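Local atomic coordinates of nicotinate phosphoribosyltransferase (Vibrio cholerae, PDB entry 4HL7), a protein that is predicted to make nicotinate D-ribonucleotide from nicotinate and 5-phosphoribosyl diphosphate at the expense of ATP, a step in NAD biosynthesis. Residues 398-403 with 420-425; 384-389 with 404-409; 270-275 with 410-415; 236-241 with 248-253. One frame throughout, in Å; residues are numbered along the deposited sequence.

Contact 1 of 4, residues 398-403 with 420-425; sequences EDPIFL and IQELRH
The puckered pyrrolidine ring of P400 meets the aliphatic stem of E422, not its carboxylate. E422 CG lies 3.4 Å from P400 CB, a tight approach for two carbons, and is almost as near to P400 CG. The two side chains cross at about a right angle. E422 has its CG anti to the backbone N (chi1 -178°) and presses this methylene on the proline; the bend at chi2 leaves CG, not the carboxylate, as the part nearest the ring. Glutamate suits this place because its stem is apolar and its tip tolerates water.

Next to it, L423 offers one methyl to I401: L423 CD2 sits 3.6 Å from I401 CG1 and also touches I401 CD1, again with the side chains nearly perpendicular. The same methyl reaches the proline ring more loosely.

Proline fits the first turn of a helix, where a backbone N-H would have no carbonyl to bind. D399, just before it, is the N-cap: F402 N donates to D399 OD1 over 3.2 Å and nearly straight (172°), although it comes from above the carboxylate plane. A weaker bond from I401 N reaches the same oxygen.

This small surface contact joins the start of helix 400-409 to the C-terminal helix 416-427. F402 and the N-cap D399 pack on P384 of strand 383-384, and E398, just before the cap, forms a salt bridge with R40 of strand 38-46.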
loop_
_atom_site.group_PDB
_atom_site.type_symbol
_atom_site.label_atom_id
_atom_site.label_comp_id
_atom_site.label_asym_id
_atom_site.label_seq_id
_atom_site.Cartn_x
_atom_site.Cartn_y
_atom_site.Cartn_z
ATOM N N GLU A 398 2.970 -17.216 9.490
ATOM C CA GLU A 398 2.167 -18.127 10.303
ATOM C C GLU A 398 2.928 -19.396 10.684
ATOM O O GLU A 398 2.524 -20.105 11.568
ATOM C CB GLU A 398 0.939 -18.523 9.511
ATOM C CG GLU A 398 -0.088 -17.424 9.448
ATOM C CD GLU A 398 -1.361 -17.838 8.729
ATOM O OE1 GLU A 398 -1.398 -18.933 8.152
ATOM O OE2 GLU A 398 -2.303 -17.028 8.699
ATOM N N ASP A 399 4.032 -19.681 9.978
ATOM C CA ASP A 399 4.753 -20.959 10.118
ATOM C C ASP A 399 6.174 -20.603 10.524
ATOM O O ASP A 399 6.978 -20.070 9.714
ATOM C CB ASP A 399 4.717 -21.723 8.763
ATOM C CG ASP A 399 5.336 -23.126 8.829
ATOM O OD1 ASP A 399 6.226 -23.351 9.621
ATOM O OD2 ASP A 399 4.872 -24.038 8.105
ATOM N N PRO A 400 6.495 -20.796 11.798
ATOM C CA PRO A 400 7.821 -20.299 12.199
ATOM C C PRO A 400 8.995 -21.115 11.576
ATOM O O PRO A 400 10.115 -20.589 11.418
ATOM C CB PRO A 400 7.812 -20.472 13.727
ATOM C CG PRO A 400 6.796 -21.536 13.994
ATOM C CD PRO A 400 5.707 -21.267 12.954
ATOM N N ILE A 401 8.740 -22.370 11.236
ATOM C CA ILE A 401 9.785 -23.200 10.541
ATOM C C ILE A 401 10.034 -22.665 9.144
ATOM O O ILE A 401 11.184 -22.547 8.687
ATOM C CB ILE A 401 9.415 -24.693 10.497
ATOM C CG1 ILE A 401 9.189 -25.229 11.904
ATOM C CG2 ILE A 401 10.452 -25.504 9.686
ATOM C CD1 ILE A 401 8.727 -26.703 12.028
ATOM N N PHE A 402 8.990 -22.393 8.408
ATOM C CA PHE A 402 9.162 -21.689 7.116
ATOM C C PHE A 402 9.993 -20.396 7.221
ATOM O O PHE A 402 10.919 -20.132 6.402
ATOM C CB PHE A 402 7.818 -21.409 6.441
ATOM C CG PHE A 402 7.942 -20.730 5.137
ATOM C CD1 PHE A 402 8.056 -21.494 3.941
ATOM C CD2 PHE A 402 7.976 -19.349 5.054
ATOM C CE1 PHE A 402 8.241 -20.820 2.705
ATOM C CE2 PHE A 402 8.148 -18.680 3.821
ATOM C CZ PHE A 402 8.269 -19.436 2.650
ATOM N N LEU A 403 9.658 -19.566 8.203
ATOM C CA LEU A 403 10.347 -18.289 8.315
ATOM C C LEU A 403 11.829 -18.514 8.649
ATOM O O LEU A 403 12.716 -17.822 8.059
ATOM C CB LEU A 403 9.663 -17.426 9.397
ATOM C CG LEU A 403 10.367 -16.095 9.658
ATOM C CD1 LEU A 403 10.529 -15.213 8.405
ATOM C CD2 LEU A 403 9.664 -15.301 10.785
ATOM N N ILE A 420 12.735 -21.676 19.288
ATOM C CA ILE A 420 12.336 -22.804 20.121
ATOM C C ILE A 420 11.076 -22.437 20.891
ATOM O O ILE A 420 10.161 -23.255 21.019
ATOM C CB ILE A 420 13.501 -23.261 21.035
ATOM C CG1 ILE A 420 14.595 -23.878 20.154
ATOM C CG2 ILE A 420 13.032 -24.160 22.186
ATOM C CD1 ILE A 420 15.886 -24.233 20.863
ATOM N N GLN A 421 11.002 -21.188 21.378
ATOM C CA GLN A 421 9.794 -20.793 22.109
ATOM C C GLN A 421 8.579 -20.764 21.176
ATOM O O GLN A 421 7.482 -21.164 21.610
ATOM C CB GLN A 421 9.946 -19.432 22.812
ATOM C CG GLN A 421 10.774 -19.521 24.061
ATOM C CD GLN A 421 10.616 -18.284 24.923
ATOM O OE1 GLN A 421 11.188 -17.260 24.621
ATOM N NE2 GLN A 421 9.782 -18.375 25.980
ATOM N N GLU A 422 8.761 -20.276 19.953
ATOM C CA GLU A 422 7.702 -20.210 18.987
ATOM C C GLU A 422 7.242 -21.648 18.626
ATOM O O GLU A 422 6.041 -21.919 18.593
ATOM C CB GLU A 422 8.102 -19.393 17.744
ATOM C CG GLU A 422 6.976 -19.261 16.739
ATOM C CD GLU A 422 5.878 -18.280 17.154
ATOM O OE1 GLU A 422 6.120 -17.057 17.009
ATOM O OE2 GLU A 422 4.765 -18.738 17.571
ATOM N N LEU A 423 8.180 -22.588 18.477
ATOM C CA LEU A 423 7.800 -23.969 18.211
ATOM C C LEU A 423 7.018 -24.570 19.367
ATOM O O LEU A 423 6.048 -25.284 19.168
ATOM C CB LEU A 423 9.021 -24.826 17.926
ATOM C CG LEU A 423 9.765 -24.426 16.639
ATOM C CD1 LEU A 423 11.040 -25.244 16.630
ATOM C CD2 LEU A 423 8.902 -24.709 15.420
ATOM N N ARG A 424 7.478 -24.343 20.581
ATOM C CA ARG A 424 6.744 -24.844 21.728
ATOM C C ARG A 424 5.314 -24.201 21.812
ATOM O O ARG A 424 4.357 -24.893 22.145
ATOM C CB ARG A 424 7.549 -24.647 23.014
ATOM C CG ARG A 424 8.793 -25.571 23.124
ATOM C CD ARG A 424 8.863 -26.316 24.469
ATOM N NE ARG A 424 7.654 -27.145 24.565
ATOM C CZ ARG A 424 7.463 -28.332 23.970
ATOM N NH1 ARG A 424 8.467 -29.011 23.416
ATOM N NH2 ARG A 424 6.284 -28.925 24.086
ATOM N N HIS A 425 5.199 -22.913 21.539
ATOM C CA HIS A 425 3.890 -22.202 21.586
ATOM C C HIS A 425 2.887 -22.790 20.598
ATOM O O HIS A 425 1.777 -23.211 20.983
ATOM C CB HIS A 425 4.090 -20.706 21.313
ATOM C CG HIS A 425 2.802 -19.910 21.262
ATOM N ND1 HIS A 425 1.975 -19.780 22.339
ATOM C CD2 HIS A 425 2.208 -19.185 20.217
ATOM C CE1 HIS A 425 0.918 -19.017 22.003
ATOM N NE2 HIS A 425 1.058 -18.655 20.702
#

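Contact 2 of 4, residues 384-389 with 404-409; sequences PVAKIS and ANLKRR
I388 and L406 reach across from opposite walls and slide past each other in opposite directions, their ends meeting where I388 CD1 lies 4.1 Å from L406 CD2. That leucine methyl is shared, since A386 CB approaches L406 CD2 to 3.9 Å. With CG anti to the backbone N (chi1 176°), beside the carbonyl carbon, L406 brings CD2 to both partners. Alanine meets this methyl with CB alone, whereas isoleucine reaches with CD1, at its tip, to both L406 and K407.

I388 CD1 meets the lysine stem obliquely, with K407 CG also 4.1 Å away. Across this contact it is K407 CG that touches; beyond it the chain is extended. A lysine can suit such a partly exposed border, since its methylenes pack while the amine can reach water.

In residues 384-389 the side chains alternate. A386 and I388 face helix 400-409, while V385 and K387 point away from it; V385 packs on Q239 and A240 of helix 232-241, and K387 touches H232, predicted to be the phosphorylated histidine though unmodified here. A386 N is hydrogen-bonded to Q239 OE1, which helps hold the backbone of 384-389 on helix 232-241. The contact thus belongs to an extended segment whose alternating side chains pack on two helices, 400-409 and 232-241, within the family region of the TIM-barrel clan.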
loop_
_atom_site.group_PDB
_atom_site.type_symbol
_atom_site.label_atom_id
_atom_site.label_comp_id
_atom_site.label_asym_id
_atom_site.label_seq_id
_atom_site.Cartn_x
_atom_site.Cartn_y
_atom_site.Cartn_z
ATOM N N PRO A 384 3.092 -21.405 3.086
ATOM C CA PRO A 384 3.322 -20.124 3.777
ATOM C C PRO A 384 4.211 -19.188 2.969
ATOM O O PRO A 384 5.081 -19.658 2.188
ATOM C CB PRO A 384 4.109 -20.503 5.073
ATOM C CG PRO A 384 4.241 -21.985 5.064
ATOM C CD PRO A 384 3.831 -22.523 3.692
ATOM N N VAL A 385 4.086 -17.891 3.215
ATOM C CA VAL A 385 5.008 -16.894 2.630
ATOM C C VAL A 385 5.274 -15.868 3.742
ATOM O O VAL A 385 4.554 -15.835 4.742
ATOM C CB VAL A 385 4.418 -16.199 1.374
ATOM C CG1 VAL A 385 4.127 -17.226 0.266
ATOM C CG2 VAL A 385 3.161 -15.377 1.757
ATOM N N ALA A 386 6.336 -15.101 3.617
ATOM C CA ALA A 386 6.727 -14.218 4.752
ATOM C C ALA A 386 7.329 -12.917 4.306
ATOM O O ALA A 386 7.880 -12.821 3.233
ATOM C CB ALA A 386 7.697 -14.908 5.668
ATOM N N LYS A 387 7.183 -11.902 5.157
ATOM C CA LYS A 387 7.911 -10.671 4.965
ATOM C C LYS A 387 8.807 -10.490 6.168
ATOM O O LYS A 387 8.391 -10.694 7.309
ATOM C CB LYS A 387 6.977 -9.466 4.882
ATOM C CG LYS A 387 7.709 -8.163 4.667
ATOM C CD LYS A 387 6.702 -7.059 4.491
ATOM C CE LYS A 387 7.301 -5.752 4.901
ATOM N NZ LYS A 387 6.171 -4.831 5.184
ATOM N N ILE A 388 10.048 -10.078 5.930
ATOM C CA ILE A 388 10.970 -9.949 7.052
ATOM C C ILE A 388 11.082 -8.436 7.400
ATOM O O ILE A 388 10.703 -7.994 8.478
ATOM C CB ILE A 388 12.353 -10.569 6.715
ATOM C CG1 ILE A 388 12.213 -12.078 6.606
ATOM C CG2 ILE A 388 13.335 -10.349 7.885
ATOM C CD1 ILE A 388 13.307 -12.779 5.853
ATOM N N SER A 389 11.599 -7.710 6.424
ATOM C CA SER A 389 11.848 -6.242 6.350
ATOM C C SER A 389 13.164 -5.801 7.016
ATOM O O SER A 389 13.919 -6.614 7.586
ATOM C CB SER A 389 10.660 -5.369 6.816
ATOM O OG SER A 389 10.829 -5.095 8.229
ATOM N N ALA A 404 12.099 -19.459 9.552
ATOM C CA ALA A 404 13.487 -19.783 9.947
ATOM C C ALA A 404 14.284 -20.286 8.696
ATOM O O ALA A 404 15.419 -19.834 8.421
ATOM C CB ALA A 404 13.544 -20.795 11.090
ATOM N N ASN A 405 13.672 -21.182 7.931
ATOM C CA ASN A 405 14.320 -21.627 6.700
ATOM C C ASN A 405 14.579 -20.507 5.676
ATOM O O ASN A 405 15.652 -20.424 5.061
ATOM C CB ASN A 405 13.458 -22.725 6.053
ATOM C CG ASN A 405 14.129 -23.314 4.858
ATOM O OD1 ASN A 405 15.139 -24.025 4.987
ATOM N ND2 ASN A 405 13.614 -23.013 3.714
ATOM N N LEU A 406 13.613 -19.648 5.504
ATOM C CA LEU A 406 13.728 -18.517 4.573
ATOM C C LEU A 406 14.891 -17.601 5.024
ATOM O O LEU A 406 15.696 -17.143 4.208
ATOM C CB LEU A 406 12.397 -17.713 4.549
ATOM C CG LEU A 406 12.458 -16.451 3.688
ATOM C CD1 LEU A 406 12.555 -16.833 2.196
ATOM C CD2 LEU A 406 11.166 -15.636 3.939
ATOM N N LYS A 407 14.997 -17.335 6.343
ATOM C CA LYS A 407 16.098 -16.498 6.830
ATOM C C LYS A 407 17.416 -17.208 6.511
ATOM O O LYS A 407 18.351 -16.572 5.977
ATOM C CB LYS A 407 15.977 -16.305 8.376
ATOM C CG LYS A 407 14.858 -15.297 8.717
ATOM C CD LYS A 407 14.828 -15.116 10.246
ATOM C CE LYS A 407 13.731 -14.099 10.613
ATOM N NZ LYS A 407 13.526 -14.125 12.115
ATOM N N ARG A 408 17.498 -18.505 6.800
ATOM C CA ARG A 408 18.744 -19.237 6.565
ATOM C C ARG A 408 19.140 -19.143 5.079
ATOM O O ARG A 408 20.316 -18.919 4.771
ATOM C CB ARG A 408 18.645 -20.689 7.029
ATOM C CG ARG A 408 18.655 -20.814 8.533
ATOM C CD ARG A 408 18.832 -22.274 8.942
ATOM N NE ARG A 408 20.232 -22.590 9.083
ATOM C CZ ARG A 408 20.959 -22.200 10.132
ATOM N NH1 ARG A 408 20.376 -21.511 11.121
ATOM N NH2 ARG A 408 22.263 -22.496 10.197
ATOM N N ARG A 409 18.188 -19.313 4.168
ATOM C CA ARG A 409 18.516 -19.235 2.721
ATOM C C ARG A 409 19.066 -17.865 2.319
ATOM O O ARG A 409 19.841 -17.785 1.357
ATOM C CB ARG A 409 17.312 -19.576 1.833
ATOM C CG ARG A 409 16.713 -20.967 2.041
ATOM C CD ARG A 409 17.604 -22.189 1.845
ATOM N NE ARG A 409 18.792 -22.402 2.709
ATOM C CZ ARG A 409 18.893 -22.955 3.913
ATOM N NH1 ARG A 409 20.107 -23.106 4.418
ATOM N NH2 ARG A 409 17.879 -23.381 4.622
#

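Contact 3 of 4, residues 270-275 with 410-415; sequences TLTIDA and FNIELD
A Schellman motif ends helix 400-409 and brings F410 and I412, on either side of N411, against L271, T272 and A275. In it I412 N bonds to K407 O and N411 N to R408 O, and N411 takes the positive phi of 55° that reverses the chain; asparagine accepts this conformation more readily than most residues.

The F410 ring receives a methyl over one face: L271 CD1 stands 3.6 Å from the centroid of the F410 ring, 15° off the ring normal, in a CH-pi contact displaced toward F410 CZ. The two side chains cross at about a right angle. A275 CB approaches F410 CD2 obliquely at 3.7 Å, and its small size lets the ring lie near the helix backbone. Farther along, T272 and I412 meet tip to tip, T272 CG2 being 3.7 Å from I412 CD1.

T272 divides its two branches between separate tasks. With OG1 lodged between the backbone N and the carbonyl carbon (chi1 60°), the hydroxyl oxygen accepts from A275 N at 3.2 Å and nearly straight, while the methyl is left for I412. Threonine is thus suited to an N-cap that must also present an apolar surface. I388 packs on both L271 and I412. The contact joins an N-cap at one helix start to a Schellman motif at the C-terminal end of another helix, through apolar side chains.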
loop_
_atom_site.group_PDB
_atom_site.type_symbol
_atom_site.label_atom_id
_atom_site.label_comp_id
_atom_site.label_asym_id
_atom_site.label_seq_id
_atom_site.Cartn_x
_atom_site.Cartn_y
_atom_site.Cartn_z
ATOM N N THR A 270 11.211 -6.681 1.363
ATOM C CA THR A 270 10.456 -7.908 1.579
ATOM C C THR A 270 11.293 -8.856 2.429
ATOM O O THR A 270 10.808 -9.544 3.336
ATOM C CB THR A 270 10.164 -8.602 0.255
ATOM O OG1 THR A 270 9.424 -7.728 -0.617
ATOM C CG2 THR A 270 9.366 -9.931 0.519
ATOM N N LEU A 271 12.598 -8.855 2.153
ATOM C CA LEU A 271 13.550 -9.664 2.889
ATOM C C LEU A 271 14.445 -8.694 3.666
ATOM O O LEU A 271 14.013 -8.220 4.731
ATOM C CB LEU A 271 14.375 -10.545 1.920
ATOM C CG LEU A 271 13.428 -11.467 1.119
ATOM C CD1 LEU A 271 14.177 -12.175 0.019
ATOM C CD2 LEU A 271 12.822 -12.544 2.044
ATOM N N THR A 272 15.654 -8.387 3.166
ATOM C CA THR A 272 16.464 -7.307 3.807
ATOM C C THR A 272 17.132 -6.490 2.690
ATOM O O THR A 272 17.257 -6.956 1.563
ATOM C CB THR A 272 17.549 -7.816 4.692
ATOM O OG1 THR A 272 18.454 -8.622 3.915
ATOM C CG2 THR A 272 16.956 -8.628 5.933
ATOM N N ILE A 273 17.685 -5.335 3.043
ATOM C CA ILE A 273 18.406 -4.542 2.035
ATOM C C ILE A 273 19.585 -5.330 1.455
ATOM O O ILE A 273 19.789 -5.306 0.212
ATOM C CB ILE A 273 18.841 -3.169 2.586
ATOM C CG1 ILE A 273 19.385 -2.237 1.467
ATOM C CG2 ILE A 273 19.871 -3.342 3.693
ATOM C CD1 ILE A 273 18.477 -2.064 0.280
ATOM N N ASP A 274 20.306 -6.093 2.266
ATOM C CA ASP A 274 21.402 -6.895 1.662
ATOM C C ASP A 274 20.916 -7.921 0.684
ATOM O O ASP A 274 21.567 -8.143 -0.333
ATOM C CB ASP A 274 22.300 -7.574 2.704
ATOM C CG ASP A 274 22.936 -6.569 3.643
ATOM O OD1 ASP A 274 23.664 -5.681 3.173
ATOM O OD2 ASP A 274 22.609 -6.608 4.842
ATOM N N ALA A 275 19.806 -8.619 0.986
ATOM C CA ALA A 275 19.238 -9.599 0.010
ATOM C C ALA A 275 18.796 -8.908 -1.247
ATOM O O ALA A 275 18.984 -9.429 -2.352
ATOM C CB ALA A 275 18.031 -10.342 0.626
ATOM N N PHE A 410 18.725 -16.803 3.070
ATOM C CA PHE A 410 19.215 -15.454 2.743
ATOM C C PHE A 410 20.315 -14.985 3.668
ATOM O O PHE A 410 20.673 -13.798 3.691
ATOM C CB PHE A 410 18.050 -14.460 2.631
ATOM C CG PHE A 410 17.296 -14.626 1.351
ATOM C CD1 PHE A 410 16.198 -15.539 1.273
ATOM C CD2 PHE A 410 17.740 -13.966 0.194
ATOM C CE1 PHE A 410 15.510 -15.707 0.062
ATOM C CE2 PHE A 410 17.065 -14.130 -1.010
ATOM C CZ PHE A 410 15.964 -15.015 -1.085
ATOM N N ASN A 411 20.837 -15.916 4.435
ATOM C CA ASN A 411 21.890 -15.617 5.436
ATOM C C ASN A 411 21.473 -14.549 6.399
ATOM O O ASN A 411 22.254 -13.656 6.705
ATOM C CB ASN A 411 23.179 -15.183 4.720
ATOM C CG ASN A 411 23.742 -16.298 3.887
ATOM O OD1 ASN A 411 23.746 -16.226 2.661
ATOM N ND2 ASN A 411 24.144 -17.372 4.537
ATOM N N ILE A 412 20.213 -14.603 6.833
ATOM C CA ILE A 412 19.676 -13.636 7.804
ATOM C C ILE A 412 19.776 -14.297 9.181
ATOM O O ILE A 412 19.466 -15.492 9.339
ATOM C CB ILE A 412 18.233 -13.222 7.465
ATOM C CG1 ILE A 412 18.178 -12.410 6.124
ATOM C CG2 ILE A 412 17.621 -12.441 8.638
ATOM C CD1 ILE A 412 16.803 -12.346 5.495
ATOM N N GLU A 413 20.307 -13.552 10.168
ATOM C CA GLU A 413 20.555 -14.090 11.492
ATOM C C GLU A 413 19.224 -14.554 12.096
ATOM O O GLU A 413 18.167 -13.900 11.921
ATOM C CB GLU A 413 21.204 -13.030 12.416
ATOM N N LEU A 414 19.290 -15.730 12.664
ATOM C CA LEU A 414 18.136 -16.448 13.207
ATOM C C LEU A 414 18.346 -16.524 14.735
ATOM O O LEU A 414 19.370 -16.963 15.184
ATOM C CB LEU A 414 18.167 -17.853 12.588
ATOM C CG LEU A 414 17.197 -18.893 13.111
ATOM C CD1 LEU A 414 15.786 -18.359 12.930
ATOM C CD2 LEU A 414 17.371 -20.213 12.370
ATOM N N ASP A 415 17.378 -16.087 15.529
ATOM C CA ASP A 415 17.450 -16.267 16.964
ATOM C C ASP A 415 16.890 -17.651 17.366
ATOM O O ASP A 415 15.692 -17.841 17.335
ATOM C CB ASP A 415 16.642 -15.164 17.638
ATOM C CG ASP A 415 16.635 -15.273 19.155
ATOM O OD1 ASP A 415 17.098 -16.239 19.755
ATOM O OD2 ASP A 415 16.191 -14.319 19.778
#

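Contact 4 of 4, residues 236-241 with 248-253; sequences MGHQAL and QQVALE
Helices 232-241 and 247-258 come together where H238 CA lies 6.2 Å from A251 CA, close to where the first helix kinks: Q239 N bonds to M236 O and A240 N to G237 O, one residue short of the usual helical step.

The H238 imidazole turns one face to A251 of the second helix. A251 CA stands above the ring centre, and A251 CB makes a CH-pi contact 3.9 Å from the H238 ring centroid, 29° off its normal; the closest atoms are A251 CB and H238 ND1, 3.5 Å apart. The small alanine suits this place, since its short side chain allows the ring to come close to A251 CA. V250 CG1 approaches H238 CD2 obliquely at 3.7 Å, the two side chains crossing at about a right angle.

Both imidazole nitrogens of this buried ring are satisfied, H238 ND1 by W234 O and H238 NE2 by Y34 OH, which should fix its rotation. The W234 ring adds an edge-to-face contact. The contact packs two consecutive helices, joined by a short link, in the family region of the TIM-barrel clan; the first starts at H232, the predicted phosphohistidine.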
loop_
_atom_site.group_PDB
_atom_site.type_symbol
_atom_site.label_atom_id
_atom_site.label_comp_id
_atom_site.label_asym_id
_atom_site.label_seq_id
_atom_site.Cartn_x
_atom_site.Cartn_y
_atom_site.Cartn_z
HETATM N N MSE A 236 6.469 -11.780 -2.067
HETATM C CA MSE A 236 6.176 -12.828 -1.065
HETATM C C MSE A 236 5.535 -14.012 -1.771
HETATM O O MSE A 236 5.900 -15.140 -1.514
HETATM C CB MSE A 236 5.152 -12.229 -0.048
HETATM C CG MSE A 236 5.886 -11.246 0.874
HETATM SE SE MSE A 236 4.498 -10.164 1.803
HETATM C CE MSE A 236 4.067 -11.533 3.139
ATOM N N GLY A 237 4.570 -13.756 -2.682
ATOM C CA GLY A 237 3.921 -14.886 -3.399
ATOM C C GLY A 237 4.955 -15.767 -4.111
ATOM O O GLY A 237 4.814 -16.980 -4.190
ATOM N N HIS A 238 5.994 -15.149 -4.672
ATOM C CA HIS A 238 7.058 -15.946 -5.333
ATOM C C HIS A 238 7.787 -16.910 -4.454
ATOM O O HIS A 238 8.413 -17.850 -4.945
ATOM C CB HIS A 238 8.016 -15.048 -6.146
ATOM C CG HIS A 238 7.413 -14.621 -7.473
ATOM N ND1 HIS A 238 6.521 -13.614 -7.562
ATOM C CD2 HIS A 238 7.465 -15.208 -8.744
ATOM C CE1 HIS A 238 6.087 -13.495 -8.851
ATOM N NE2 HIS A 238 6.669 -14.469 -9.575
ATOM N N GLN A 239 7.712 -16.726 -3.137
ATOM C CA GLN A 239 8.284 -17.723 -2.179
ATOM C C GLN A 239 7.600 -19.075 -2.231
ATOM O O GLN A 239 8.131 -20.087 -1.760
ATOM C CB GLN A 239 8.239 -17.181 -0.717
ATOM C CG GLN A 239 9.087 -15.931 -0.540
ATOM C CD GLN A 239 8.752 -15.216 0.767
ATOM O OE1 GLN A 239 8.089 -15.785 1.615
ATOM N NE2 GLN A 239 9.191 -13.953 0.917
ATOM N N ALA A 240 6.386 -19.071 -2.725
ATOM C CA ALA A 240 5.622 -20.290 -2.933
ATOM C C ALA A 240 5.752 -20.831 -4.376
ATOM O O ALA A 240 5.613 -22.058 -4.597
ATOM C CB ALA A 240 4.137 -20.052 -2.615
ATOM N N LEU A 241 6.001 -19.950 -5.332
ATOM C CA LEU A 241 5.899 -20.312 -6.742
ATOM C C LEU A 241 7.247 -20.780 -7.348
ATOM O O LEU A 241 7.236 -21.578 -8.346
ATOM C CB LEU A 241 5.398 -19.085 -7.558
ATOM C CG LEU A 241 4.037 -18.552 -7.086
ATOM C CD1 LEU A 241 3.702 -17.305 -7.887
ATOM C CD2 LEU A 241 3.033 -19.624 -7.384
ATOM N N GLN A 248 12.758 -13.436 -4.907
ATOM C CA GLN A 248 12.774 -12.037 -5.074
ATOM C C GLN A 248 13.314 -11.685 -6.491
ATOM O O GLN A 248 12.777 -10.828 -7.204
ATOM C CB GLN A 248 13.630 -11.410 -3.993
ATOM C CG GLN A 248 13.774 -9.909 -4.170
ATOM C CD GLN A 248 14.406 -9.276 -2.949
ATOM O OE1 GLN A 248 13.783 -8.440 -2.285
ATOM N NE2 GLN A 248 15.609 -9.692 -2.631
ATOM N N GLN A 249 14.345 -12.396 -6.918
ATOM C CA GLN A 249 14.867 -12.166 -8.243
ATOM C C GLN A 249 13.892 -12.479 -9.353
ATOM O O GLN A 249 13.748 -11.667 -10.290
ATOM C CB GLN A 249 16.184 -12.927 -8.471
ATOM C CG GLN A 249 16.908 -12.196 -9.599
ATOM C CD GLN A 249 18.330 -12.588 -9.704
ATOM O OE1 GLN A 249 19.229 -11.827 -9.380
ATOM N NE2 GLN A 249 18.544 -13.789 -10.147
ATOM N N VAL A 250 13.211 -13.609 -9.251
ATOM C CA VAL A 250 12.207 -13.970 -10.273
ATOM C C VAL A 250 11.062 -12.956 -10.280
ATOM O O VAL A 250 10.571 -12.552 -11.343
ATOM C CB VAL A 250 11.673 -15.405 -10.091
ATOM C CG1 VAL A 250 10.418 -15.601 -10.942
ATOM C CG2 VAL A 250 12.811 -16.432 -10.384
ATOM N N ALA A 251 10.640 -12.516 -9.080
ATOM C CA ALA A 251 9.539 -11.547 -9.008
ATOM C C ALA A 251 9.987 -10.242 -9.685
ATOM O O ALA A 251 9.210 -9.608 -10.441
ATOM C CB ALA A 251 9.157 -11.291 -7.552
ATOM N N LEU A 252 11.257 -9.819 -9.436
ATOM C CA LEU A 252 11.745 -8.612 -10.184
ATOM C C LEU A 252 11.718 -8.796 -11.720
ATOM O O LEU A 252 11.258 -7.904 -12.451
ATOM C CB LEU A 252 13.166 -8.172 -9.733
ATOM C CG LEU A 252 13.327 -7.708 -8.248
ATOM C CD1 LEU A 252 14.776 -7.759 -7.861
ATOM C CD2 LEU A 252 12.783 -6.261 -8.180
ATOM N N GLU A 253 12.216 -9.924 -12.206
ATOM C CA GLU A 253 12.240 -10.185 -13.621
ATOM C C GLU A 253 10.842 -10.254 -14.212
ATOM O O GLU A 253 10.592 -9.742 -15.299
ATOM C CB GLU A 253 13.014 -11.516 -13.861
ATOM C CG GLU A 253 14.482 -11.323 -13.468
ATOM C CD GLU A 253 15.241 -12.625 -13.565
ATOM O OE1 GLU A 253 14.614 -13.659 -13.370
ATOM O OE2 GLU A 253 16.446 -12.592 -13.821
#

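In the fold
Along the chain contact 4 closes first; contact 3 then spans the longest separation, from 270-275 to 410-415, and contact 2 falls within that span. Contact 1 alternates with both. Contacts 1 and 2 share helix 400-409, and the second segment of contact 3 follows directly on that helix. Centres of contacts 2 and 3 are about 8 Å apart, joined by a probable hydrogen bond from I388 N to T270 O, whereas contacts 1 and 4 lie about 23 Å apart. Moving inward, the packing runs from the C-terminal helix through helix 400-409 and the extended 384-389 to helix 232-241, so that the last two helices are layered over the helix that starts at the predicted phosphohistidine H232.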